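Local coordinates for WbbM protein (Klebsiella pneumoniae, PDB 6U4B) that acts, in all likelihood, as a bifunctional glycosyltransferase that polymerises O-antigen polysaccharide and works as a trimer, at residues N245-A248 / Q249-R252; V337-N340 / K341-Y344; A84-W87 / V88-N91. All coordinates share one frame; numbering follows the deposited sequence.

Contact 1: N245-A248 / Q249-R252; sequences NYNA and QEKR
N247 and E250 are bound to each other twice, each side chain accepting the other's backbone N-H. N247 OD1 takes the N-H of E250 at 2.9 Å in an almost straight bond, N-H...O 178°. In return E250 OE1 accepts from N247 N at 3.0 Å, using the lone pair turned away from OE2. Two torsions set this up: CG of N247 is wedged between its own N and carbonyl carbon (chi1 56°), swinging the amide forward along the chain, while E250 runs extended beyond CG (chi2 175°) and reaches back. A third bond, backbone only, joins K251 N to N247 O at 2.8 Å.

This exchange is the reciprocal pattern of a capping box, with N247 in the first place and E250 three residues on. It brackets a short turn with helical backbone angles, directly ahead of R252, the N-cap residue of helix 253-272, within the DUF4422 range.

Van der Waals contacts add to these bonds. CB of E250 sits over one face of the Y246 ring, 3.9 Å from its centroid, in a CH-pi contact, and the ring carbon CD2 approaches E250 O to 3.4 Å. The K251 chain lies alongside N247 O, its CD 3.1 Å away, and its CG meets Y246 CB at 3.8 Å. Farther along, R252 CG brushes A248 O.

Hydrogen bonds to other parts of the chain tie the turn to its surroundings. E250 OE2 is hydrogen-bonded to H179 NE2, whose ring lies nearly parallel to that of Y246, and the Y246 hydroxyl pairs with D182 of helix 180-193. Thus both oxygens of the E250 carboxylate are engaged, one in the turn and one at H179. N540 of a neighbouring subunit accepts the backbone N-H of N245.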
ATOM      1  N   ASN A 245     -32.341  28.408   8.146  1.00 57.09           N
ATOM      2  CA  ASN A 245     -31.174  28.938   7.439  1.00 59.46           C
ATOM      3  C   ASN A 245     -30.457  29.991   8.283  1.00 54.34           C
ATOM      4  O   ASN A 245     -30.158  31.097   7.829  1.00 53.03           O
ATOM      5  CB  ASN A 245     -31.572  29.502   6.073  1.00 68.21           C
ATOM      6  CG  ASN A 245     -32.005  28.422   5.096  1.00 76.90           C
ATOM      7  OD1 ASN A 245     -31.322  27.411   4.926  1.00 78.63           O
ATOM      8  ND2 ASN A 245     -33.147  28.630   4.452  1.00 79.43           N
ATOM      9  N   TYR A 246     -30.188  29.634   9.537  1.00 49.09           N
ATOM     10  CA  TYR A 246     -29.538  30.557  10.454  1.00 52.68           C
ATOM     11  C   TYR A 246     -28.067  30.737  10.098  1.00 53.96           C
ATOM     12  O   TYR A 246     -27.379  29.782   9.725  1.00 50.53           O
ATOM     13  CB  TYR A 246     -29.662  30.057  11.894  1.00 49.38           C
ATOM     14  CG  TYR A 246     -30.990  30.354  12.557  1.00 49.57           C
ATOM     15  CD1 TYR A 246     -32.030  30.950  11.851  1.00 48.72           C
ATOM     16  CD2 TYR A 246     -31.196  30.055  13.899  1.00 45.53           C
ATOM     17  CE1 TYR A 246     -33.243  31.224  12.461  1.00 46.19           C
ATOM     18  CE2 TYR A 246     -32.405  30.326  14.516  1.00 46.34           C
ATOM     19  CZ  TYR A 246     -33.422  30.911  13.794  1.00 45.35           C
ATOM     20  OH  TYR A 246     -34.621  31.182  14.408  1.00 52.27           O
ATOM     21  N   ASN A 247     -27.587  31.973  10.214  1.00 52.82           N
ATOM     22  CA  ASN A 247     -26.167  32.252  10.078  1.00 57.89           C
ATOM     23  C   ASN A 247     -25.481  32.056  11.429  1.00 56.91           C
ATOM     24  O   ASN A 247     -26.103  31.658  12.417  1.00 52.16           O
ATOM     25  CB  ASN A 247     -25.941  33.659   9.520  1.00 61.68           C
ATOM     26  CG  ASN A 247     -26.598  34.747  10.358  1.00 63.74           C
ATOM     27  OD1 ASN A 247     -26.636  34.675  11.587  1.00 61.33           O
ATOM     28  ND2 ASN A 247     -27.112  35.769   9.687  1.00 68.20           N
ATOM     29  N   ALA A 248     -24.180  32.360  11.476  1.00 53.72           N
ATOM     30  CA  ALA A 248     -23.388  32.070  12.670  1.00 49.27           C
ATOM     31  C   ALA A 248     -23.922  32.801  13.899  1.00 48.64           C
ATOM     32  O   ALA A 248     -23.899  32.261  15.012  1.00 48.28           O
ATOM     33  CB  ALA A 248     -21.924  32.432  12.427  1.00 47.52           C
ATOM     34  N   GLN A 249     -24.411  34.031  13.723  1.00 45.99           N
ATOM     35  CA  GLN A 249     -24.944  34.777  14.858  1.00 52.92           C
ATOM     36  C   GLN A 249     -26.293  34.221  15.297  1.00 51.61           C
ATOM     37  O   GLN A 249     -26.526  33.992  16.491  1.00 46.64           O
ATOM     38  CB  GLN A 249     -25.061  36.261  14.513  1.00 63.04           C
ATOM     39  CG  GLN A 249     -23.740  36.958  14.220  1.00 71.95           C
ATOM     40  CD  GLN A 249     -23.378  36.939  12.748  1.00 80.83           C
ATOM     41  OE1 GLN A 249     -23.796  36.052  12.001  1.00 83.28           O
ATOM     42  NE2 GLN A 249     -22.601  37.929  12.319  1.00 83.80           N
ATOM     43  N   GLU A 250     -27.198  33.998  14.339  1.00 52.89           N
ATOM     44  CA  GLU A 250     -28.504  33.431  14.661  1.00 51.70           C
ATOM     45  C   GLU A 250     -28.376  32.061  15.315  1.00 48.46           C
ATOM     46  O   GLU A 250     -29.193  31.702  16.174  1.00 42.90           O
ATOM     47  CB  GLU A 250     -29.359  33.326  13.398  1.00 53.42           C
ATOM     48  CG  GLU A 250     -29.759  34.659  12.777  1.00 54.50           C
ATOM     49  CD  GLU A 250     -30.502  34.477  11.464  1.00 56.12           C
ATOM     50  OE1 GLU A 250     -29.982  33.755  10.589  1.00 57.90           O
ATOM     51  OE2 GLU A 250     -31.606  35.042  11.310  1.00 56.16           O
ATOM     52  N   LYS A 251     -27.357  31.286  14.927  1.00 45.29           N
ATOM     53  CA  LYS A 251     -27.191  29.929  15.438  1.00 44.30           C
ATOM     54  C   LYS A 251     -26.938  29.893  16.941  1.00 41.07           C
ATOM     55  O   LYS A 251     -27.193  28.863  17.573  1.00 42.50           O
ATOM     56  CB  LYS A 251     -26.045  29.226  14.706  1.00 47.46           C
ATOM     57  CG  LYS A 251     -26.426  28.655  13.350  1.00 55.08           C
ATOM     58  CD  LYS A 251     -25.239  28.660  12.397  1.00 59.80           C
ATOM     59  CE  LYS A 251     -24.896  27.270  11.907  1.00 64.43           C
ATOM     60  NZ  LYS A 251     -23.819  27.328  10.880  1.00 68.55           N
ATOM     61  N   ARG A 252     -26.450  30.986  17.526  1.00 42.39           N
ATOM     62  CA  ARG A 252     -26.264  31.097  18.963  1.00 45.60           C
ATOM     63  C   ARG A 252     -27.590  31.276  19.725  1.00 40.33           C
ATOM     64  O   ARG A 252     -27.565  31.783  20.855  1.00 41.27           O
ATOM     65  CB  ARG A 252     -25.312  32.259  19.268  1.00 51.00           C
ATOM     66  CG  ARG A 252     -23.984  32.177  18.529  1.00 57.34           C
ATOM     67  CD  ARG A 252     -23.322  33.539  18.439  1.00 64.03           C
ATOM     68  NE  ARG A 252     -22.881  34.023  19.741  1.00 70.87           N
ATOM     69  CZ  ARG A 252     -22.855  35.306  20.081  1.00 75.11           C
ATOM     70  NH1 ARG A 252     -22.435  35.671  21.286  1.00 74.67           N
ATOM     71  NH2 ARG A 252     -23.262  36.224  19.215  1.00 75.81           N
TER

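Contact 2: V337-N340 / K341-Y344; sequences VLEN and KVSY
E339, near the end of strand 333-340, bends its carboxylate forward over the loop that follows and grips it at V342. Its CG stands between the backbone N and carbonyl carbon (chi1 58°), and a second bend at chi2 (92°) turns the acid toward the chain. OE2 then accepts the N-H of V342 at 3.1 Å, met nearly along the C-O axis and moderately bent (N-H...O 148°). Closer to the backbone, E339 CB packs on the CG2 methyl of V342 at 3.6 Å.

Two waters extend the grip. One bridges E339 OE2 to V342 O, giving a proton to each at 2.7 Å, so the same residue is held at both its N-H and its carbonyl. The other takes the N-H of K341 at 2.9 Å and also lies close to the carboxylate. OE1 is also hydrogen-bonded to ND2 of N59, a residue of the DUF4422 range, with a long, weak ion pair to K347; these donors would favour an ionised carboxylate in this buried position.

N340 comes next. Its OD1 lies 3.9 Å from K341 CG, the two side chains passing at a slant, and is hydrogen-bonded to N368 ND2. K341 itself takes left-handed helical backbone angles, which turns the chain sharply away from the strand.

Beyond the turn, S343 caps helix 344-352 through OG to the N346 N-H, while the backbone N-H of S343 is taken by D310 OD2. Strand 333-340 runs parallel between 302-309 and 360-366, and helix 344-352 links it to the latter in a beta-alpha-beta unit, consistent with the GT-A fold of family 8 glycosyltransferases.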
ATOM      1  N   VAL A 337       2.819  20.361  15.578  1.00 33.09           N
ATOM      2  CA  VAL A 337       2.943  21.141  14.353  1.00 38.05           C
ATOM      3  C   VAL A 337       2.531  22.576  14.646  1.00 43.91           C
ATOM      4  O   VAL A 337       1.384  22.836  15.032  1.00 39.49           O
ATOM      5  CB  VAL A 337       2.094  20.546  13.220  1.00 39.98           C
ATOM      6  CG1 VAL A 337       2.005  21.529  12.061  1.00 39.64           C
ATOM      7  CG2 VAL A 337       2.681  19.214  12.756  1.00 36.57           C
ATOM      8  N   LEU A 338       3.466  23.509  14.473  1.00 38.85           N
ATOM      9  CA  LEU A 338       3.157  24.934  14.525  1.00 40.24           C
ATOM     10  C   LEU A 338       2.567  25.312  13.176  1.00 39.55           C
ATOM     11  O   LEU A 338       3.298  25.593  12.224  1.00 41.09           O
ATOM     12  CB  LEU A 338       4.407  25.749  14.836  1.00 39.64           C
ATOM     13  CG  LEU A 338       5.221  25.250  16.033  1.00 37.33           C
ATOM     14  CD1 LEU A 338       6.473  26.096  16.231  1.00 38.47           C
ATOM     15  CD2 LEU A 338       4.362  25.252  17.280  1.00 37.70           C
ATOM     16  N   GLU A 339       1.240  25.312  13.085  1.00 38.19           N
ATOM     17  CA  GLU A 339       0.551  25.418  11.808  1.00 39.31           C
ATOM     18  C   GLU A 339       0.181  26.863  11.506  1.00 41.33           C
ATOM     19  O   GLU A 339      -0.209  27.621  12.398  1.00 44.33           O
ATOM     20  CB  GLU A 339      -0.702  24.537  11.786  1.00 35.10           C
ATOM     21  CG  GLU A 339      -1.727  24.827  12.877  1.00 36.32           C
ATOM     22  CD  GLU A 339      -2.785  25.828  12.442  1.00 43.73           C
ATOM     23  OE1 GLU A 339      -3.400  26.464  13.324  1.00 46.63           O
ATOM     24  OE2 GLU A 339      -3.000  25.982  11.221  1.00 44.69           O
ATOM     25  N   ASN A 340       0.319  27.238  10.240  1.00 43.15           N
ATOM     26  CA  ASN A 340      -0.046  28.561   9.740  1.00 42.62           C
ATOM     27  C   ASN A 340      -1.194  28.372   8.749  1.00 47.49           C
ATOM     28  O   ASN A 340      -0.982  28.252   7.541  1.00 50.34           O
ATOM     29  CB  ASN A 340       1.156  29.257   9.094  1.00 43.40           C
ATOM     30  CG  ASN A 340       0.802  30.613   8.502  1.00 46.63           C
ATOM     31  OD1 ASN A 340      -0.214  31.214   8.851  1.00 47.94           O
ATOM     32  ND2 ASN A 340       1.644  31.098   7.596  1.00 45.77           N
ATOM     33  N   LYS A 341      -2.418  28.343   9.283  1.00 43.70           N
ATOM     34  CA  LYS A 341      -3.638  28.237   8.484  1.00 41.82           C
ATOM     35  C   LYS A 341      -3.625  26.993   7.598  1.00 46.39           C
ATOM     36  O   LYS A 341      -3.985  27.038   6.419  1.00 45.38           O
ATOM     37  CB  LYS A 341      -3.863  29.504   7.659  1.00 44.14           C
ATOM     38  CG  LYS A 341      -4.085  30.746   8.518  1.00 53.76           C
ATOM     39  CD  LYS A 341      -4.164  32.005   7.677  1.00 59.18           C
ATOM     40  CE  LYS A 341      -4.214  33.251   8.550  1.00 68.62           C
ATOM     41  NZ  LYS A 341      -5.458  33.324   9.370  1.00 72.27           N
ATOM     42  N   VAL A 342      -3.204  25.867   8.174  1.00 44.53           N
ATOM     43  CA  VAL A 342      -3.373  24.584   7.509  1.00 44.27           C
ATOM     44  C   VAL A 342      -4.852  24.226   7.511  1.00 49.21           C
ATOM     45  O   VAL A 342      -5.557  24.422   8.512  1.00 44.35           O
ATOM     46  CB  VAL A 342      -2.527  23.502   8.198  1.00 42.39           C
ATOM     47  CG1 VAL A 342      -2.677  22.166   7.481  1.00 44.67           C
ATOM     48  CG2 VAL A 342      -1.068  23.922   8.237  1.00 44.03           C
ATOM     49  N   SER A 343      -5.335  23.717   6.379  1.00 49.43           N
ATOM     50  CA  SER A 343      -6.758  23.462   6.211  1.00 51.35           C
ATOM     51  C   SER A 343      -7.246  22.426   7.218  1.00 46.82           C
ATOM     52  O   SER A 343      -6.479  21.607   7.735  1.00 41.54           O
ATOM     53  CB  SER A 343      -7.053  22.983   4.790  1.00 55.95           C
ATOM     54  OG  SER A 343      -6.542  21.677   4.580  1.00 54.07           O
ATOM     55  N   TYR A 344      -8.551  22.483   7.503  1.00 50.49           N
ATOM     56  CA  TYR A 344      -9.162  21.477   8.367  1.00 49.51           C
ATOM     57  C   TYR A 344      -8.992  20.080   7.781  1.00 49.03           C
ATOM     58  O   TYR A 344      -8.701  19.123   8.509  1.00 47.56           O
ATOM     59  CB  TYR A 344     -10.643  21.794   8.581  1.00 50.70           C
ATOM     60  CG  TYR A 344     -11.332  20.849   9.537  1.00 55.89           C
ATOM     61  CD1 TYR A 344     -11.998  19.722   9.074  1.00 57.24           C
ATOM     62  CD2 TYR A 344     -11.312  21.080  10.907  1.00 62.89           C
ATOM     63  CE1 TYR A 344     -12.626  18.854   9.946  1.00 61.54           C
ATOM     64  CE2 TYR A 344     -11.939  20.217  11.785  1.00 63.81           C
ATOM     65  CZ  TYR A 344     -12.592  19.106  11.300  1.00 66.15           C
ATOM     66  OH  TYR A 344     -13.215  18.247  12.176  1.00 72.60           O
TER
HETATM   67  O   HOH W   1      -3.203  28.998  12.001  1.00 38.88           O
HETATM   68  O   HOH W   2      -5.593  26.009  10.668  1.00 39.17           O

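Contact 3: A84-W87 / V88-N91; sequences AHYW and VWKN
Y86 is packed by two residues of the next helical turn. K90 CG lies over one face of its ring, 3.9 Å from the centroid, in a CH-pi contact. The six-membered ring of W89 meets it obliquely, planes at 89°, with Y86 CD2 at the indole edge 3.9 Å from CE3. The pairing at W87 is also tight: its carbonyl oxygen accepts both N91 N (3.0 Å) and N91 ND2 (2.8 Å), the amide arriving in the carbonyl plane on a lone pair. With CG of W87 anti to its N (chi1 -180°), the indole swings beneath that amide, and ND2 stands over its face, 3.2 Å from CD1. ND2 also bonds to D70 O, and W87 NE1 to T68 OG1.

The looser side is the exposed outer part of the K90 chain, which folds at chi2 (-58°) and brings CE over the W89 ring. By contrast, the Y86 hydroxyl is hydrogen-bonded to D70.

Two faces of helix 82-91 are covered: V88 meets L50 and Y32, while H85 and W89 pack on helix 220-240. The helix is part of the connection between strands 47-51 and 97-102, both parallel to 29-35, a beta-alpha-beta crossover consistent with a Rossmann-like sheet.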
ATOM      1  N   ALA A  84     -19.049  25.217  28.477  1.00 38.49           N
ATOM      2  CA  ALA A  84     -18.183  25.236  29.653  1.00 39.79           C
ATOM      3  C   ALA A  84     -18.996  25.009  30.922  1.00 41.31           C
ATOM      4  O   ALA A  84     -18.613  24.207  31.784  1.00 40.51           O
ATOM      5  CB  ALA A  84     -17.418  26.558  29.725  1.00 33.85           C
ATOM      6  N   HIS A  85     -20.119  25.719  31.051  1.00 40.65           N
ATOM      7  CA  HIS A  85     -21.049  25.496  32.153  1.00 42.38           C
ATOM      8  C   HIS A  85     -21.422  24.022  32.263  1.00 40.64           C
ATOM      9  O   HIS A  85     -21.306  23.417  33.335  1.00 38.22           O
ATOM     10  CB  HIS A  85     -22.293  26.371  31.943  1.00 43.34           C
ATOM     11  CG  HIS A  85     -23.339  26.239  33.009  1.00 43.96           C
ATOM     12  ND1 HIS A  85     -24.467  27.030  33.034  1.00 46.93           N
ATOM     13  CD2 HIS A  85     -23.435  25.416  34.079  1.00 45.54           C
ATOM     14  CE1 HIS A  85     -25.212  26.701  34.073  1.00 46.88           C
ATOM     15  NE2 HIS A  85     -24.609  25.723  34.723  1.00 47.90           N
ATOM     16  N   TYR A  86     -21.858  23.425  31.150  1.00 40.25           N
ATOM     17  CA  TYR A  86     -22.268  22.023  31.163  1.00 42.69           C
ATOM     18  C   TYR A  86     -21.121  21.117  31.596  1.00 43.58           C
ATOM     19  O   TYR A  86     -21.307  20.216  32.424  1.00 44.13           O
ATOM     20  CB  TYR A  86     -22.779  21.615  29.779  1.00 46.04           C
ATOM     21  CG  TYR A  86     -23.284  20.190  29.703  1.00 46.82           C
ATOM     22  CD1 TYR A  86     -22.424  19.139  29.405  1.00 43.36           C
ATOM     23  CD2 TYR A  86     -24.623  19.895  29.929  1.00 47.39           C
ATOM     24  CE1 TYR A  86     -22.882  17.838  29.340  1.00 42.62           C
ATOM     25  CE2 TYR A  86     -25.089  18.597  29.864  1.00 48.40           C
ATOM     26  CZ  TYR A  86     -24.216  17.574  29.569  1.00 48.56           C
ATOM     27  OH  TYR A  86     -24.678  16.279  29.506  1.00 52.33           O
ATOM     28  N   TRP A  87     -19.924  21.346  31.048  1.00 46.22           N
ATOM     29  CA  TRP A  87     -18.794  20.466  31.336  1.00 45.54           C
ATOM     30  C   TRP A  87     -18.409  20.518  32.809  1.00 48.74           C
ATOM     31  O   TRP A  87     -18.122  19.480  33.418  1.00 50.31           O
ATOM     32  CB  TRP A  87     -17.597  20.836  30.459  1.00 40.28           C
ATOM     33  CG  TRP A  87     -16.401  19.963  30.695  1.00 45.95           C
ATOM     34  CD1 TRP A  87     -16.121  18.773  30.089  1.00 42.86           C
ATOM     35  CD2 TRP A  87     -15.326  20.210  31.609  1.00 50.16           C
ATOM     36  NE1 TRP A  87     -14.938  18.264  30.566  1.00 47.66           N
ATOM     37  CE2 TRP A  87     -14.429  19.127  31.500  1.00 50.51           C
ATOM     38  CE3 TRP A  87     -15.032  21.242  32.507  1.00 48.85           C
ATOM     39  CZ2 TRP A  87     -13.260  19.047  32.255  1.00 50.55           C
ATOM     40  CZ3 TRP A  87     -13.872  21.161  33.255  1.00 46.09           C
ATOM     41  CH2 TRP A  87     -13.001  20.071  33.125  1.00 50.98           C
ATOM     42  N   VAL A  88     -18.392  21.717  33.399  1.00 43.65           N
ATOM     43  CA  VAL A  88     -18.097  21.837  34.824  1.00 46.17           C
ATOM     44  C   VAL A  88     -19.183  21.157  35.646  1.00 48.90           C
ATOM     45  O   VAL A  88     -18.897  20.445  36.619  1.00 49.62           O
ATOM     46  CB  VAL A  88     -17.940  23.321  35.210  1.00 43.53           C
ATOM     47  CG1 VAL A  88     -17.789  23.465  36.714  1.00 43.18           C
ATOM     48  CG2 VAL A  88     -16.751  23.940  34.492  1.00 43.97           C
ATOM     49  N   TRP A  89     -20.445  21.356  35.258  1.00 47.19           N
ATOM     50  CA  TRP A  89     -21.570  20.764  35.973  1.00 50.13           C
ATOM     51  C   TRP A  89     -21.454  19.245  36.043  1.00 50.49           C
ATOM     52  O   TRP A  89     -21.677  18.647  37.102  1.00 50.36           O
ATOM     53  CB  TRP A  89     -22.874  21.179  35.288  1.00 51.31           C
ATOM     54  CG  TRP A  89     -24.115  20.503  35.788  1.00 54.01           C
ATOM     55  CD1 TRP A  89     -24.389  20.122  37.068  1.00 57.54           C
ATOM     56  CD2 TRP A  89     -25.256  20.133  35.005  1.00 52.30           C
ATOM     57  NE1 TRP A  89     -25.631  19.536  37.131  1.00 57.04           N
ATOM     58  CE2 TRP A  89     -26.183  19.532  35.878  1.00 54.68           C
ATOM     59  CE3 TRP A  89     -25.583  20.251  33.650  1.00 51.13           C
ATOM     60  CZ2 TRP A  89     -27.417  19.049  35.439  1.00 58.20           C
ATOM     61  CZ3 TRP A  89     -26.807  19.772  33.216  1.00 53.46           C
ATOM     62  CH2 TRP A  89     -27.708  19.179  34.108  1.00 58.30           C
ATOM     63  N   LYS A  90     -21.087  18.606  34.934  1.00 51.07           N
ATOM     64  CA  LYS A  90     -21.119  17.151  34.849  1.00 53.39           C
ATOM     65  C   LYS A  90     -19.824  16.475  35.281  1.00 54.37           C
ATOM     66  O   LYS A  90     -19.856  15.294  35.646  1.00 52.83           O
ATOM     67  CB  LYS A  90     -21.445  16.714  33.417  1.00 51.20           C
ATOM     68  CG  LYS A  90     -22.857  17.040  32.979  1.00 49.99           C
ATOM     69  CD  LYS A  90     -23.872  16.397  33.910  1.00 54.84           C
ATOM     70  CE  LYS A  90     -25.286  16.564  33.382  1.00 49.59           C
ATOM     71  NZ  LYS A  90     -26.289  15.960  34.303  1.00 55.78           N
ATOM     72  N   ASN A  91     -18.690  17.178  35.255  1.00 53.35           N
ATOM     73  CA  ASN A  91     -17.399  16.524  35.405  1.00 60.02           C
ATOM     74  C   ASN A  91     -16.523  17.068  36.526  1.00 60.93           C
ATOM     75  O   ASN A  91     -15.633  16.344  36.987  1.00 61.67           O
ATOM     76  CB  ASN A  91     -16.609  16.606  34.089  1.00 60.67           C
ATOM     77  CG  ASN A  91     -17.398  16.079  32.905  1.00 57.86           C
ATOM     78  OD1 ASN A  91     -17.525  14.868  32.719  1.00 58.99           O
ATOM     79  ND2 ASN A  91     -17.935  16.989  32.099  1.00 52.40           N
TER

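How the contacts relate
Along the chain the order is contact 3, contact 1, contact 2, and none touches another. Contacts 1 and 3 both fall in the DUF4422 range, their centres about 24 Å apart. Helix 220-240 relates them: it covers one flank of the helix carrying 84-91, and the loop that follows it holds 245-252. Contact 2 lies in the family 8 glycosyltransferase range, on a different sheet, with its centre about 26 Å from contact 1 and 29 Å from contact 3. The three therefore sample both halves of a two-domain chain, consistent with its bifunctional character, and all lie away from the magnesium sites.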